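Local coordinates for HutD family protein (Pseudomonas aeruginosa, PDB 1YLL) that is of unknown function but has the double beta-barrel fold of the HutD family of cupins, and may take part in histidine utilisation, at residues Y14-W19 / A23-E28; F40-S45 / T141-A146; R86-F91 / F145-G150. All coordinates share one frame; numbering follows the deposited sequence. Where two conformers were deposited one is given.

How the contacts relate
The three contacts sit in a beta-rich chain of the cupin class. Contact 1, a local hairpin, forms the edge of the six-stranded sheet and closes before contacts 2 and 3 open. Contact 2 begins on strand 42-49, next to 24-31 in that sheet; its centre is about 16 Å from that of contact 1, and a salt bridge between Glu28 and Arg43 ties them. Contacts 2 and 3, about 14 Å apart, share Phe145 and Ala146: contact 2 joins the six-stranded sheet to strand 141-146 of the five-stranded one, contact 3 the loop before strand 91-94 to the residues just past that strand's end. Contacts 1 and 3, about 18 Å apart, do not touch.

Contact 1 of 3, residues Y14-W19 / A23-E28; sequences YPRMPW and AGSTEE
Residues 17-18 and 24-28 pair as an antiparallel hairpin, with Met17 (a selenomethionine) and Thr26 as its hydrogen-bonded pair. Met17 N reaches Thr26 O at 2.9 Å, and Thr26 N returns the bond to Met17 O. At the adjoining non-hydrogen-bonded pair Pro18 lies opposite Ser25 and has no amide hydrogen to offer. The ladder resumes at Trp19, whose N meets Gly24 O at 2.8 Å in a nearly straight bond (174°).

Trp19 folds over the opposing strand. With CG beside the backbone N (chi1 -60°), one ring face lies on Gly24, whose CA stands 3.7 Å from the centroid of the Trp19 six-membered ring as a CH-pi contact. The edge supplies the second bond: NE1 of Trp19 donates almost within the ring plane to Thr26 OG1 at 2.8 Å.

On the face of Ser25, Arg16 runs back along the hairpin, extended from CG to NE, and lays one guanidinium face over Ser25 CB. A water accepts from Arg16 NH2 at 2.8 Å and also bonds Ser25 OG, bridging the two side chains. Tyr14 brings its ring edge toward Glu27, while its hydroxyl is bonded to His166 O. The Glu28 carboxylate forms salt bridges with Arg31 and Arg43.

The other edge of strand 24-31 pairs with strand 42-49: Ser25 and Glu27 bond to the backbones of Asp48 and Ile46, leaving 17-18 outermost in the six-stranded sheet.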
# COMPACT_ATOMS: atom_id res chain seq x y z
N TYR D 14 6.55 -25.02 -7.37
CA TYR D 14 5.50 -26.01 -7.51
C TYR D 14 6.07 -27.39 -7.83
O TYR D 14 7.01 -27.53 -8.63
CB TYR D 14 4.54 -25.63 -8.61
CG TYR D 14 3.75 -24.35 -8.39
CD1 TYR D 14 3.15 -23.71 -9.47
CD2 TYR D 14 3.64 -23.76 -7.13
CE1 TYR D 14 2.47 -22.49 -9.32
CE2 TYR D 14 2.95 -22.55 -6.96
CZ TYR D 14 2.39 -21.92 -8.06
OH TYR D 14 1.80 -20.70 -7.96
N PRO D 15 5.54 -28.42 -7.19
CA PRO D 15 6.04 -29.76 -7.48
C PRO D 15 5.42 -30.17 -8.81
O PRO D 15 4.43 -29.57 -9.25
CB PRO D 15 5.51 -30.56 -6.32
CG PRO D 15 4.18 -29.90 -6.06
CD PRO D 15 4.45 -28.45 -6.19
N ARG D 16 5.99 -31.18 -9.46
CA ARG D 16 5.42 -31.63 -10.74
C ARG D 16 5.29 -33.12 -10.72
O ARG D 16 6.26 -33.82 -10.37
CB ARG D 16 6.30 -31.24 -11.92
CG ARG D 16 5.84 -31.80 -13.26
CD ARG D 16 6.85 -31.44 -14.38
NE ARG D 16 6.42 -31.91 -15.72
CZ ARG D 16 6.68 -33.12 -16.22
NH1 ARG D 16 7.37 -34.00 -15.51
NH2 ARG D 16 6.26 -33.46 -17.44
N MSE D 17 4.12 -33.61 -11.11
CA MSE D 17 3.85 -35.01 -11.13
C MSE D 17 3.36 -35.48 -12.51
O MSE D 17 2.27 -35.16 -12.95
CB MSE D 17 2.82 -35.39 -10.04
CG MSE D 17 2.36 -36.83 -10.12
SE MSE D 17 3.63 -38.18 -9.52
CE MSE D 17 5.11 -37.92 -10.68
N PRO D 18 4.20 -36.23 -13.22
CA PRO D 18 3.82 -36.74 -14.55
C PRO D 18 2.61 -37.67 -14.47
O PRO D 18 2.47 -38.45 -13.53
CB PRO D 18 5.08 -37.49 -15.00
CG PRO D 18 6.20 -36.77 -14.31
CD PRO D 18 5.65 -36.42 -12.96
N TRP D 19 1.72 -37.59 -15.43
CA TRP D 19 0.57 -38.49 -15.43
C TRP D 19 1.06 -39.88 -15.85
O TRP D 19 1.87 -40.01 -16.75
CB TRP D 19 -0.45 -38.04 -16.45
CG TRP D 19 -1.02 -36.69 -16.24
CD1 TRP D 19 -0.88 -35.89 -15.13
CD2 TRP D 19 -1.85 -35.98 -17.16
NE1 TRP D 19 -1.59 -34.72 -15.32
CE2 TRP D 19 -2.19 -34.75 -16.55
CE3 TRP D 19 -2.34 -36.26 -18.44
CZ2 TRP D 19 -3.00 -33.80 -17.19
CZ3 TRP D 19 -3.14 -35.32 -19.07
CH2 TRP D 19 -3.47 -34.11 -18.44
N ALA D 23 0.48 -38.45 -21.04
CA ALA D 23 -0.14 -37.44 -21.86
C ALA D 23 -0.02 -36.06 -21.21
O ALA D 23 -0.46 -35.07 -21.79
CB ALA D 23 -1.62 -37.79 -22.11
N GLY D 24 0.56 -36.01 -20.01
CA GLY D 24 0.69 -34.72 -19.33
C GLY D 24 1.27 -34.77 -17.92
O GLY D 24 1.84 -35.76 -17.49
N SER D 25 1.13 -33.67 -17.20
CA SER D 25 1.65 -33.63 -15.84
C SER D 25 0.87 -32.60 -15.06
O SER D 25 0.21 -31.74 -15.64
CB SER D 25 3.13 -33.26 -15.85
OG SER D 25 3.33 -32.01 -16.46
N THR D 26 0.94 -32.68 -13.75
CA THR D 26 0.23 -31.73 -12.94
C THR D 26 1.12 -31.11 -11.90
O THR D 26 1.91 -31.81 -11.27
CB THR D 26 -0.95 -32.38 -12.24
OG1 THR D 26 -1.88 -32.84 -13.23
CG2 THR D 26 -1.67 -31.36 -11.34
N GLU D 27 0.98 -29.80 -11.74
CA GLU D 27 1.72 -29.06 -10.72
C GLU D 27 0.70 -28.56 -9.67
O GLU D 27 -0.07 -27.64 -9.95
CB GLU D 27 2.46 -27.86 -11.32
CG GLU D 27 3.62 -28.24 -12.24
CD GLU D 27 4.43 -27.03 -12.71
OE1 GLU D 27 3.94 -25.89 -12.61
OE2 GLU D 27 5.55 -27.24 -13.21
N GLU D 28 0.68 -29.16 -8.49
CA GLU D 28 -0.26 -28.73 -7.45
C GLU D 28 0.20 -27.47 -6.81
O GLU D 28 1.32 -27.37 -6.29
CB GLU D 28 -0.44 -29.82 -6.38
CG GLU D 28 -1.42 -29.39 -5.25
CD GLU D 28 -1.85 -30.55 -4.35
OE1 GLU D 28 -1.92 -30.36 -3.12
OE2 GLU D 28 -2.14 -31.65 -4.86
O HOH W 1 4.14 -33.07 -19.16
O HOH W 2 5.11 -28.98 -16.14

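Contact 2 of 3, residues F40-S45 / T141-A146; sequences FGWRLS and TLLLFA
A single water is held between Trp42 and Thr141: it accepts from Trp42 NE1 at 2.9 Å and also bonds Thr141 OG1 at 3.2 Å. The water sits in the indole plane, at the ring edge, and so links the indole N-H to the Thr141 hydroxyl on the other strand. It is the polar bridge of a contact that is otherwise apolar.

Strands 42-45 and 141-146 run nearly parallel, 11° apart, with axes 10.2 Å from one another, as expected for strands of two facing sheets whose side chains meet between them. Leu143 is at the centre of the contact. Its CD1 lies over one face of the Trp42 indole, 4.1 Å from the centroid of the six-membered ring, in a CH-pi contact, and comes to 3.6 Å from Trp42 CZ3. The same methyl meets Leu44 CG at 3.7 Å, the two leucines approaching tip to tip, so one CD1 is wedged between tryptophan and leucine. Leu143 CD2 adds a touch on Trp42 CH2, while Thr141 CG2 comes obliquely to within 4.1 Å of Trp42 CZ2.

The Trp42 ring also meets His120 edge-to-face. With all four residues buried, the sheets are held here chiefly by dispersion and by exclusion of solvent, and the indole N-H is satisfied through water without a direct bond to the opposite strand.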
# COMPACT_ATOMS: atom_id res chain seq x y z
N PHE D 40 -8.80 -34.36 -0.34
CA PHE D 40 -8.82 -32.93 -0.08
C PHE D 40 -10.20 -32.32 -0.18
O PHE D 40 -11.13 -32.92 -0.69
CB PHE D 40 -7.88 -32.21 -1.06
CG PHE D 40 -8.24 -32.39 -2.52
CD1 PHE D 40 -9.28 -31.66 -3.13
CD2 PHE D 40 -7.55 -33.33 -3.29
CE1 PHE D 40 -9.62 -31.88 -4.49
CE2 PHE D 40 -7.87 -33.55 -4.62
CZ PHE D 40 -8.91 -32.82 -5.23
N GLY D 41 -10.34 -31.10 0.33
CA GLY D 41 -11.59 -30.36 0.23
C GLY D 41 -11.57 -29.52 -1.04
O GLY D 41 -12.57 -29.36 -1.73
N TRP D 42 -10.42 -28.93 -1.34
CA TRP D 42 -10.25 -28.19 -2.58
C TRP D 42 -8.78 -28.29 -2.94
O TRP D 42 -7.91 -28.50 -2.08
CB TRP D 42 -10.72 -26.72 -2.49
CG TRP D 42 -10.08 -25.90 -1.41
CD1 TRP D 42 -10.66 -25.52 -0.23
CD2 TRP D 42 -8.77 -25.33 -1.41
NE1 TRP D 42 -9.79 -24.76 0.50
CE2 TRP D 42 -8.62 -24.63 -0.20
CE3 TRP D 42 -7.70 -25.35 -2.33
CZ2 TRP D 42 -7.43 -23.95 0.14
CZ3 TRP D 42 -6.53 -24.67 -1.99
CH2 TRP D 42 -6.40 -23.99 -0.77
N ARG D 43 -8.52 -28.20 -4.24
CA ARG D 43 -7.17 -28.28 -4.75
C ARG D 43 -7.06 -27.37 -5.97
O ARG D 43 -7.96 -27.35 -6.82
CB ARG D 43 -6.86 -29.71 -5.18
CG ARG D 43 -5.51 -29.92 -5.77
CD ARG D 43 -5.27 -31.41 -5.89
NE ARG D 43 -4.14 -31.76 -6.75
CZ ARG D 43 -4.21 -31.90 -8.07
NH1 ARG D 43 -3.12 -32.24 -8.75
NH2 ARG D 43 -5.34 -31.68 -8.73
N LEU D 44 -5.96 -26.64 -6.04
CA LEU D 44 -5.70 -25.73 -7.16
C LEU D 44 -4.45 -26.25 -7.84
O LEU D 44 -3.46 -26.61 -7.18
CB LEU D 44 -5.43 -24.32 -6.62
CG LEU D 44 -6.09 -23.01 -7.08
CD1 LEU D 44 -4.99 -21.98 -7.39
CD2 LEU D 44 -7.07 -23.21 -8.24
N SER D 45 -4.44 -26.28 -9.16
CA SER D 45 -3.26 -26.80 -9.84
C SER D 45 -3.15 -26.29 -11.27
O SER D 45 -4.11 -25.72 -11.81
CB SER D 45 -3.34 -28.33 -9.91
OG SER D 45 -4.53 -28.74 -10.62
N THR D 141 -11.39 -17.91 2.36
CA THR D 141 -10.20 -18.32 1.64
C THR D 141 -10.11 -17.62 0.28
O THR D 141 -11.11 -17.58 -0.45
CB THR D 141 -10.17 -19.83 1.41
OG1 THR D 141 -9.96 -20.50 2.67
CG2 THR D 141 -9.04 -20.22 0.45
N LEU D 142 -8.96 -17.03 -0.01
CA LEU D 142 -8.74 -16.41 -1.31
C LEU D 142 -7.46 -16.96 -1.95
O LEU D 142 -6.40 -16.97 -1.34
CB LEU D 142 -8.64 -14.87 -1.23
CG LEU D 142 -8.08 -14.21 -2.53
CD1 LEU D 142 -9.08 -14.37 -3.67
CD2 LEU D 142 -7.79 -12.73 -2.34
N LEU D 143 -7.58 -17.47 -3.18
CA LEU D 143 -6.42 -17.92 -3.91
C LEU D 143 -6.38 -16.93 -5.09
O LEU D 143 -7.36 -16.80 -5.83
CB LEU D 143 -6.61 -19.36 -4.42
CG LEU D 143 -6.88 -20.36 -3.30
CD1 LEU D 143 -7.35 -21.69 -3.86
CD2 LEU D 143 -5.59 -20.51 -2.51
N LEU D 144 -5.28 -16.20 -5.25
CA LEU D 144 -5.21 -15.22 -6.34
C LEU D 144 -4.03 -15.61 -7.22
O LEU D 144 -2.87 -15.43 -6.85
CB LEU D 144 -5.04 -13.80 -5.76
CG LEU D 144 -5.20 -12.61 -6.68
CD1 LEU D 144 -4.11 -12.62 -7.72
CD2 LEU D 144 -6.57 -12.62 -7.37
N PHE D 145 -4.33 -16.20 -8.38
CA PHE D 145 -3.32 -16.71 -9.30
C PHE D 145 -2.99 -15.68 -10.36
O PHE D 145 -3.89 -15.14 -10.97
CB PHE D 145 -3.88 -17.95 -9.99
CG PHE D 145 -2.97 -18.52 -11.04
CD1 PHE D 145 -1.88 -19.30 -10.69
CD2 PHE D 145 -3.23 -18.28 -12.40
CE1 PHE D 145 -1.05 -19.85 -11.68
CE2 PHE D 145 -2.41 -18.83 -13.41
CZ PHE D 145 -1.34 -19.61 -13.05
N ALA D 146 -1.70 -15.38 -10.56
CA ALA D 146 -1.32 -14.41 -11.59
C ALA D 146 -0.88 -15.15 -12.84
O ALA D 146 0.06 -15.93 -12.77
CB ALA D 146 -0.16 -13.53 -11.09
O HOH W 3 -10.33 -23.69 3.15

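Contact 3 of 3, residues R86-F91 / F145-G150; sequences RARQAF and FAQQDG
Arg88 and Gln147 make a side-chain bridge across the surface of this cupin-class beta fold, linking a type II beta turn at Arg86-Gln89 to the end of strand 141-146. Arg88 occupies the third position of that turn with a positive phi of 61°, the turn being closed by the backbone bond from Gln89 N to Arg86 O at 3.2 Å and reinforced by Arg86 N donating to Gln89 OE1 at 2.7 Å.

Along the other segment, Phe145 comes first, as the strand nears its end. It belongs to the buried interior, where its ring stacks with that of Phe111 and also meets His166, and its backbone pairs with Cys191 of strand 187-197. Ala146 follows with backbone bonds to His166 and Asp167, the last rungs before the chain leaves the sheet. Gln147, the first residue beyond the strand, makes the crossing. Its CG stands anti to the backbone N and the rest of the chain is extended, a shape that carries the amide out to the arginine, packing against Leu68, Trp126 and Trp189. From Gln148 on the backbone leads away, though the end of the Gln148 side chain comes back nearer the loop without touching it; Asp149 and Gly150, where phi is again positive, follow just ahead of strand 151-155.

On the partner side, Arg88 bends at chi3, and its guanidinium forms a cation-pi contact with Trp189 and packs on Trp126. Ala90 of the same loop packs on His136 of a second subunit. The guanidinium and amide planes are turned 54° against each other, so they do not stack; at the guanidinium edge Arg88 NH1 donates a hydrogen bond, somewhat bent at 151°, to Gln147 OE1 at 2.7 Å, and the same OE1 lies 3.2 Å from Arg88 CD.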
# COMPACT_ATOMS: atom_id res chain seq x y z
N ARG D 86 -10.56 -21.53 -25.20
CA ARG D 86 -9.29 -20.84 -25.37
C ARG D 86 -8.87 -20.18 -24.06
O ARG D 86 -9.58 -20.29 -23.06
CB ARG D 86 -9.41 -19.83 -26.51
CG ARG D 86 -9.85 -20.49 -27.82
CD ARG D 86 -9.77 -19.53 -29.00
NE ARG D 86 -10.35 -20.11 -30.21
CZ ARG D 86 -9.86 -21.15 -30.87
NH1 ARG D 86 -8.75 -21.75 -30.45
NH2 ARG D 86 -10.47 -21.60 -31.95
N ALA D 87 -7.72 -19.51 -24.08
CA ALA D 87 -7.18 -18.86 -22.86
C ALA D 87 -8.19 -18.12 -21.99
O ALA D 87 -8.95 -17.26 -22.46
CB ALA D 87 -6.03 -17.91 -23.22
N ARG D 88 -8.16 -18.48 -20.71
CA ARG D 88 -8.99 -17.86 -19.68
C ARG D 88 -10.50 -17.94 -19.80
O ARG D 88 -11.21 -17.07 -19.28
CB ARG D 88 -8.55 -16.40 -19.50
CG ARG D 88 -7.08 -16.30 -19.09
CD ARG D 88 -6.61 -14.85 -19.09
NE ARG D 88 -6.71 -14.24 -20.42
CZ ARG D 88 -5.73 -14.25 -21.32
NH1 ARG D 88 -4.57 -14.84 -21.06
NH2 ARG D 88 -5.92 -13.66 -22.49
N GLN D 89 -10.99 -18.98 -20.46
CA GLN D 89 -12.42 -19.19 -20.60
C GLN D 89 -12.72 -20.35 -19.67
O GLN D 89 -12.57 -21.53 -20.02
CB GLN D 89 -12.79 -19.54 -22.04
CG GLN D 89 -12.36 -18.46 -23.01
CD GLN D 89 -12.83 -18.72 -24.42
OE1 GLN D 89 -12.65 -19.80 -24.97
NE2 GLN D 89 -13.45 -17.71 -25.02
N ALA D 90 -13.13 -20.00 -18.47
CA ALA D 90 -13.42 -21.03 -17.48
C ALA D 90 -14.58 -21.92 -17.89
O ALA D 90 -15.57 -21.44 -18.42
CB ALA D 90 -13.71 -20.39 -16.14
N PHE D 91 -14.46 -23.20 -17.59
CA PHE D 91 -15.46 -24.20 -17.94
C PHE D 91 -15.65 -25.14 -16.74
O PHE D 91 -14.71 -25.73 -16.23
CB PHE D 91 -14.94 -24.95 -19.16
CG PHE D 91 -15.87 -26.03 -19.65
CD1 PHE D 91 -16.96 -25.71 -20.44
CD2 PHE D 91 -15.64 -27.36 -19.33
CE1 PHE D 91 -17.82 -26.72 -20.91
CE2 PHE D 91 -16.48 -28.37 -19.79
CZ PHE D 91 -17.57 -28.04 -20.58
N PHE D 145 -4.33 -16.20 -8.38
CA PHE D 145 -3.32 -16.71 -9.30
C PHE D 145 -2.99 -15.68 -10.36
O PHE D 145 -3.89 -15.14 -10.97
CB PHE D 145 -3.88 -17.95 -9.99
CG PHE D 145 -2.97 -18.52 -11.04
CD1 PHE D 145 -1.88 -19.30 -10.69
CD2 PHE D 145 -3.23 -18.28 -12.40
CE1 PHE D 145 -1.05 -19.85 -11.68
CE2 PHE D 145 -2.41 -18.83 -13.41
CZ PHE D 145 -1.34 -19.61 -13.05
N ALA D 146 -1.70 -15.38 -10.56
CA ALA D 146 -1.32 -14.41 -11.59
C ALA D 146 -0.88 -15.15 -12.84
O ALA D 146 0.06 -15.93 -12.77
CB ALA D 146 -0.16 -13.53 -11.09
N GLN D 147 -1.54 -14.93 -13.97
CA GLN D 147 -1.08 -15.61 -15.19
C GLN D 147 0.11 -14.82 -15.74
O GLN D 147 1.11 -15.38 -16.21
CB GLN D 147 -2.17 -15.66 -16.25
CG GLN D 147 -1.65 -16.36 -17.47
CD GLN D 147 -2.59 -16.32 -18.62
OE1 GLN D 147 -3.49 -15.48 -18.68
NE2 GLN D 147 -2.38 -17.22 -19.57
N GLN D 148 0.00 -13.50 -15.67
CA GLN D 148 1.08 -12.64 -16.15
C GLN D 148 1.79 -11.95 -14.98
O GLN D 148 1.24 -11.82 -13.89
CB GLN D 148 0.49 -11.66 -17.16
CG GLN D 148 -0.05 -12.42 -18.38
CD GLN D 148 -1.03 -11.64 -19.21
OE1 GLN D 148 -1.06 -11.78 -20.44
NE2 GLN D 148 -1.86 -10.84 -18.56
N ASP D 149 3.02 -11.52 -15.21
CA ASP D 149 3.83 -10.90 -14.16
C ASP D 149 3.47 -9.46 -13.78
O ASP D 149 2.86 -8.74 -14.55
CB ASP D 149 5.30 -10.94 -14.58
CG ASP D 149 6.25 -10.79 -13.40
OD1 ASP D 149 6.00 -9.94 -12.53
OD2 ASP D 149 7.25 -11.53 -13.34
N GLY D 150 3.86 -9.08 -12.57
CA GLY D 150 3.70 -7.71 -12.14
C GLY D 150 2.53 -7.28 -11.28
O GLY D 150 2.34 -6.07 -11.09